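Local coordinates for protein endopolygalacturonase (Chondrostereum purpureum, PDB 1K5C) that probably hydrolyses the alpha-1,4 bonds between galacturonosyl units of polygalacturonate, as an endopolygalacturonase of glycosyl hydrolase family 28, at residues P37-F51 / T66-N80. Sequence-based numbering, arbitrary orientation.
Sequences PDKGATVTMAGDITF and TGINFVGADHIFDGN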
loop_
_atom_site.group_PDB
_atom_site.type_symbol
_atom_site.label_atom_id
_atom_site.label_comp_id
_atom_site.label_asym_id
_atom_site.label_seq_id
_atom_site.Cartn_x
_atom_site.Cartn_y
_atom_site.Cartn_z
ATOM N N PRO A 37 20.372 -9.239 -8.274
ATOM C CA PRO A 37 20.615 -10.633 -8.741
ATOM C C PRO A 37 20.578 -10.723 -10.262
ATOM O O PRO A 37 20.001 -9.905 -10.971
ATOM C CB PRO A 37 19.451 -11.426 -8.118
ATOM C CG PRO A 37 18.789 -10.494 -7.156
ATOM C CD PRO A 37 19.068 -9.112 -7.648
ATOM N N ASP A 38 21.207 -11.821 -10.736
ATOM C CA ASP A 38 21.140 -12.153 -12.166
ATOM C C ASP A 38 19.700 -12.302 -12.623
ATOM O O ASP A 38 18.772 -12.693 -11.837
ATOM C CB ASP A 38 21.834 -13.492 -12.423
ATOM C CG ASP A 38 23.362 -13.478 -12.349
ATOM O OD1 ASP A 38 23.943 -12.495 -11.939
ATOM O OD2 ASP A 38 23.932 -14.519 -12.751
ATOM N N LYS A 39 19.496 -12.072 -13.914
ATOM C CA LYS A 39 18.170 -12.337 -14.528
ATOM C C LYS A 39 17.675 -13.728 -14.174
ATOM O O LYS A 39 18.435 -14.709 -14.327
ATOM C CB LYS A 39 18.247 -12.252 -16.052
ATOM C CG LYS A 39 18.519 -10.849 -16.646
ATOM C CD LYS A 39 18.872 -11.008 -18.109
ATOM C CE LYS A 39 19.036 -9.671 -18.809
ATOM N NZ LYS A 39 17.714 -8.918 -18.943
ATOM N N GLY A 40 16.446 -13.843 -13.688
ATOM C CA GLY A 40 15.846 -15.117 -13.420
ATOM C C GLY A 40 16.341 -15.813 -12.175
ATOM O O GLY A 40 15.939 -16.971 -11.958
ATOM N N ALA A 41 17.180 -15.180 -11.352
ATOM C CA ALA A 41 17.732 -15.890 -10.201
ATOM C C ALA A 41 16.633 -16.172 -9.159
ATOM O O ALA A 41 15.677 -15.377 -9.000
ATOM C CB ALA A 41 18.826 -15.049 -9.564
ATOM N N THR A 42 16.831 -17.268 -8.449
ATOM C CA THR A 42 16.046 -17.561 -7.231
ATOM C C THR A 42 16.865 -17.081 -6.047
ATOM O O THR A 42 18.041 -17.445 -5.904
ATOM C CB THR A 42 15.785 -19.043 -7.130
ATOM O OG1 THR A 42 14.927 -19.463 -8.238
ATOM C CG2 THR A 42 15.029 -19.426 -5.828
ATOM N N VAL A 43 16.233 -16.284 -5.179
ATOM C CA VAL A 43 16.843 -15.817 -3.928
ATOM C C VAL A 43 16.000 -16.400 -2.824
ATOM O O VAL A 43 14.793 -16.126 -2.745
ATOM C CB VAL A 43 16.825 -14.306 -3.874
ATOM C CG1 VAL A 43 17.426 -13.812 -2.538
ATOM C CG2 VAL A 43 17.553 -13.690 -5.088
ATOM N N THR A 44 16.601 -17.243 -1.960
ATOM C CA THR A 44 15.900 -17.908 -0.894
ATOM C C THR A 44 16.401 -17.422 0.438
ATOM O O THR A 44 17.622 -17.475 0.692
ATOM C CB THR A 44 16.106 -19.449 -0.972
ATOM O OG1 THR A 44 15.668 -19.907 -2.281
ATOM C CG2 THR A 44 15.314 -20.203 0.091
ATOM N N MET A 45 15.498 -16.945 1.293
ATOM C CA MET A 45 15.881 -16.551 2.634
ATOM C C MET A 45 16.016 -17.753 3.547
ATOM O O MET A 45 15.125 -18.628 3.567
ATOM C CB MET A 45 14.816 -15.645 3.275
ATOM C CG MET A 45 14.758 -14.286 2.791
ATOM S SD MET A 45 13.696 -13.209 3.732
ATOM C CE MET A 45 14.645 -12.414 5.050
ATOM N N ALA A 46 17.104 -17.776 4.306
ATOM C CA ALA A 46 17.391 -18.900 5.229
ATOM C C ALA A 46 17.484 -18.410 6.657
ATOM O O ALA A 46 17.753 -19.243 7.552
ATOM C CB ALA A 46 18.693 -19.597 4.832
ATOM N N GLY A 47 17.283 -17.132 6.918
ATOM C CA GLY A 47 17.273 -16.583 8.280
ATOM C C GLY A 47 16.626 -15.204 8.252
ATOM O O GLY A 47 16.262 -14.699 7.199
ATOM N N ASP A 48 16.457 -14.664 9.466
ATOM C CA ASP A 48 15.865 -13.335 9.613
ATOM C C ASP A 48 16.965 -12.267 9.536
ATOM O O ASP A 48 18.106 -12.473 10.007
ATOM C CB ASP A 48 15.182 -13.242 10.966
ATOM C CG ASP A 48 14.016 -14.212 11.155
ATOM O OD1 ASP A 48 13.448 -14.693 10.145
ATOM O OD2 ASP A 48 13.655 -14.422 12.342
ATOM N N ILE A 49 16.606 -11.108 8.975
ATOM C CA ILE A 49 17.557 -9.980 8.850
ATOM C C ILE A 49 17.056 -8.848 9.716
ATOM O O ILE A 49 15.944 -8.358 9.539
ATOM C CB ILE A 49 17.739 -9.585 7.378
ATOM C CG1 ILE A 49 18.317 -10.805 6.588
ATOM C CG2 ILE A 49 18.690 -8.394 7.275
ATOM C CD1 ILE A 49 18.376 -10.619 5.127
ATOM N N THR A 50 17.877 -8.478 10.685
ATOM C CA THR A 50 17.540 -7.423 11.663
ATOM C C THR A 50 18.329 -6.175 11.350
ATOM O O THR A 50 19.543 -6.257 11.084
ATOM C CB THR A 50 17.826 -7.937 13.090
ATOM O OG1 THR A 50 17.004 -9.090 13.347
ATOM C CG2 THR A 50 17.502 -6.884 14.161
ATOM N N PHE A 51 17.683 -5.009 11.396
ATOM C CA PHE A 51 18.348 -3.747 11.032
ATOM C C PHE A 51 18.565 -2.944 12.310
ATOM O O PHE A 51 17.615 -2.468 12.970
ATOM C CB PHE A 51 17.466 -2.973 10.058
ATOM C CG PHE A 51 17.403 -3.653 8.709
ATOM C CD1 PHE A 51 16.663 -4.840 8.505
ATOM C CD2 PHE A 51 18.083 -3.099 7.604
ATOM C CE1 PHE A 51 16.635 -5.457 7.280
ATOM C CE2 PHE A 51 18.014 -3.722 6.356
ATOM C CZ PHE A 51 17.289 -4.909 6.200
ATOM N N THR A 66 15.325 -8.745 -12.803
ATOM C CA THR A 66 14.368 -9.112 -13.828
ATOM C C THR A 66 14.007 -10.589 -13.635
ATOM O O THR A 66 14.877 -11.450 -13.588
ATOM C CB THR A 66 14.930 -8.887 -15.235
ATOM O OG1 THR A 66 15.236 -7.490 -15.370
ATOM C CG2 THR A 66 13.941 -9.310 -16.317
ATOM N N GLY A 67 12.715 -10.882 -13.482
ATOM C CA GLY A 67 12.259 -12.279 -13.358
ATOM C C GLY A 67 12.760 -12.951 -12.118
ATOM O O GLY A 67 12.993 -14.172 -12.100
ATOM N N ILE A 68 12.948 -12.183 -11.017
ATOM C CA ILE A 68 13.461 -12.770 -9.778
ATOM C C ILE A 68 12.397 -13.657 -9.135
ATOM O O ILE A 68 11.216 -13.312 -9.118
ATOM C CB ILE A 68 13.887 -11.623 -8.833
ATOM C CG1 ILE A 68 14.918 -10.674 -9.502
ATOM C CG2 ILE A 68 14.365 -12.156 -7.470
ATOM C CD1 ILE A 68 16.094 -11.450 -10.124
ATOM N N ASN A 69 12.866 -14.768 -8.565
ATOM C CA ASN A 69 11.989 -15.670 -7.794
ATOM C C ASN A 69 12.485 -15.588 -6.344
ATOM O O ASN A 69 13.499 -16.182 -6.006
ATOM C CB ASN A 69 12.136 -17.076 -8.367
ATOM C CG ASN A 69 11.357 -18.098 -7.625
ATOM O OD1 ASN A 69 10.296 -17.795 -7.078
ATOM N ND2 ASN A 69 11.824 -19.327 -7.562
ATOM N N PHE A 70 11.782 -14.809 -5.503
ATOM C CA PHE A 70 12.191 -14.609 -4.125
ATOM C C PHE A 70 11.364 -15.473 -3.221
ATOM O O PHE A 70 10.128 -15.325 -3.165
ATOM C CB PHE A 70 12.103 -13.111 -3.749
ATOM C CG PHE A 70 12.724 -12.787 -2.416
ATOM C CD1 PHE A 70 12.069 -13.049 -1.215
ATOM C CD2 PHE A 70 13.995 -12.176 -2.382
ATOM C CE1 PHE A 70 12.631 -12.739 -0.013
ATOM C CE2 PHE A 70 14.581 -11.871 -1.170
ATOM C CZ PHE A 70 13.911 -12.185 0.014
ATOM N N VAL A 71 12.027 -16.402 -2.522
ATOM C CA VAL A 71 11.391 -17.424 -1.714
ATOM C C VAL A 71 11.706 -17.092 -0.269
ATOM O O VAL A 71 12.831 -17.312 0.212
ATOM C CB VAL A 71 11.921 -18.831 -2.124
ATOM C CG1 VAL A 71 11.325 -19.909 -1.189
ATOM C CG2 VAL A 71 11.654 -19.091 -3.600
ATOM N N GLY A 72 10.726 -16.555 0.445
ATOM C CA GLY A 72 10.974 -16.025 1.794
ATOM C C GLY A 72 11.080 -17.055 2.874
ATOM O O GLY A 72 11.698 -16.799 3.918
ATOM N N ALA A 73 10.403 -18.226 2.690
ATOM C CA ALA A 73 10.428 -19.303 3.694
ATOM C C ALA A 73 10.020 -18.747 5.082
ATOM O O ALA A 73 10.492 -19.231 6.121
ATOM C CB ALA A 73 11.777 -20.025 3.691
ATOM N N ASP A 74 9.089 -17.793 5.088
ATOM C CA ASP A 74 8.475 -17.209 6.285
ATOM C C ASP A 74 9.486 -16.451 7.180
ATOM O O ASP A 74 9.200 -16.163 8.323
ATOM C CB ASP A 74 7.696 -18.261 7.085
ATOM C CG ASP A 74 6.466 -18.742 6.382
ATOM O OD1 ASP A 74 5.803 -17.934 5.730
ATOM O OD2 ASP A 74 6.126 -19.922 6.602
ATOM N N HIS A 75 10.627 -16.054 6.602
ATOM C CA HIS A 75 11.577 -15.248 7.370
ATOM C C HIS A 75 11.165 -13.778 7.426
ATOM O O HIS A 75 10.237 -13.334 6.750
ATOM C CB HIS A 75 12.993 -15.430 6.799
ATOM C CG HIS A 75 13.485 -16.802 7.082
ATOM N ND1 HIS A 75 13.931 -17.203 8.305
ATOM C CD2 HIS A 75 13.556 -17.880 6.237
ATOM C CE1 HIS A 75 14.264 -18.498 8.246
ATOM N NE2 HIS A 75 14.079 -18.900 7.042
ATOM N N ILE A 76 11.885 -13.057 8.308
ATOM C CA ILE A 76 11.510 -11.701 8.737
ATOM C C ILE A 76 12.616 -10.703 8.422
ATOM O O ILE A 76 13.808 -10.981 8.687
ATOM C CB ILE A 76 11.258 -11.712 10.257
ATOM C CG1 ILE A 76 10.064 -12.614 10.625
ATOM C CG2 ILE A 76 11.065 -10.310 10.804
ATOM C CD1 ILE A 76 9.968 -12.883 12.102
ATOM N N PHE A 77 12.195 -9.547 7.917
ATOM C CA PHE A 77 13.011 -8.319 7.901
ATOM C C PHE A 77 12.523 -7.477 9.080
ATOM O O PHE A 77 11.369 -7.029 9.079
ATOM C CB PHE A 77 12.784 -7.526 6.611
ATOM C CG PHE A 77 13.265 -8.195 5.346
ATOM C CD1 PHE A 77 12.417 -9.066 4.638
ATOM C CD2 PHE A 77 14.524 -7.959 4.833
ATOM C CE1 PHE A 77 12.860 -9.657 3.452
ATOM C CE2 PHE A 77 14.939 -8.537 3.654
ATOM C CZ PHE A 77 14.104 -9.388 2.934
ATOM N N ASP A 78 13.372 -7.327 10.107
ATOM C CA ASP A 78 12.984 -6.644 11.357
ATOM C C ASP A 78 13.551 -5.212 11.348
ATOM O O ASP A 78 14.779 -5.025 11.394
ATOM C CB ASP A 78 13.507 -7.445 12.531
ATOM C CG ASP A 78 13.159 -6.875 13.903
ATOM O OD1 ASP A 78 12.626 -5.766 13.983
ATOM O OD2 ASP A 78 13.458 -7.623 14.871
ATOM N N GLY A 79 12.662 -4.241 11.257
ATOM C CA GLY A 79 13.047 -2.850 11.158
ATOM C C GLY A 79 13.239 -2.153 12.494
ATOM O O GLY A 79 13.609 -0.943 12.513
ATOM N N ASN A 80 13.019 -2.818 13.635
ATOM C CA ASN A 80 13.217 -2.180 14.936
ATOM C C ASN A 80 12.411 -0.877 15.056
ATOM O O ASN A 80 12.855 0.090 15.697
ATOM C CB ASN A 80 14.722 -1.923 15.216
ATOM C CG ASN A 80 15.313 -3.114 15.924
ATOM O OD1 ASN A 80 14.792 -3.577 16.932
ATOM N ND2 ASN A 80 16.443 -3.618 15.436
HETATM O O HOH W 1 18.104 -9.266 -13.083
HETATM O O HOH W 2 17.543 -7.213 -16.723
HETATM O O HOH W 3 11.396 -16.740 10.858
HETATM O O HOH W 4 16.226 -0.065 11.989
#
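M45 spans two phenylalanines of the neighbouring coil, its sulfur making a Met-aromatic contact with each, at the edge of F70 and obliquely to F77. Its CG also packs against the F70 ring, 3.6 Å from CZ. A bend at the last torsion (chi3 91°) carries CE over one face of F77, 3.9 Å from the ring centroid, a CH-pi contact. Methionine suits this place because an unbranched chain can lie along the edge of one ring and bend its methyl over the face of the other. V43 adds its CG1 beside F70 CE2, and F51 brings CE1 to the rim of F77 at CD2, 4.1 Å away. These side chains lie in the interior of the right-handed parallel beta-helix of family 28, where two successive coils pair in parallel, T42-T44 with N69-V71 and I49-T50 with F77-D78; the register slips by one residue across the intervening loops. F112, from the next coil, meets both F70 and F77. On the outer surface T42 and N69 lie side by side, N69 ND2 donating to T42 OG1 (3.2 Å) while its OD1 accepts from K110. At the type I' turn G72-H75, the flat H75 ring suits its place because it can lie over the A46-G47 peptide, G47 CA making a CH-pi contact over its face, while ND1 turns its edge to D48. D48 OD1 accepts from H75 ND1 (3.1 Å), in the ring plane, and from I76 N (2.9 Å), the two donors arriving from opposite faces of the carboxylate. A leucine in place of H75 would probably leave D48 OD1 without its side-chain donor and the A46-G47 peptide without its flat cover. Farther along, N80 ND2 donates almost straight (179°) to F51 O, though from above the carbonyl plane.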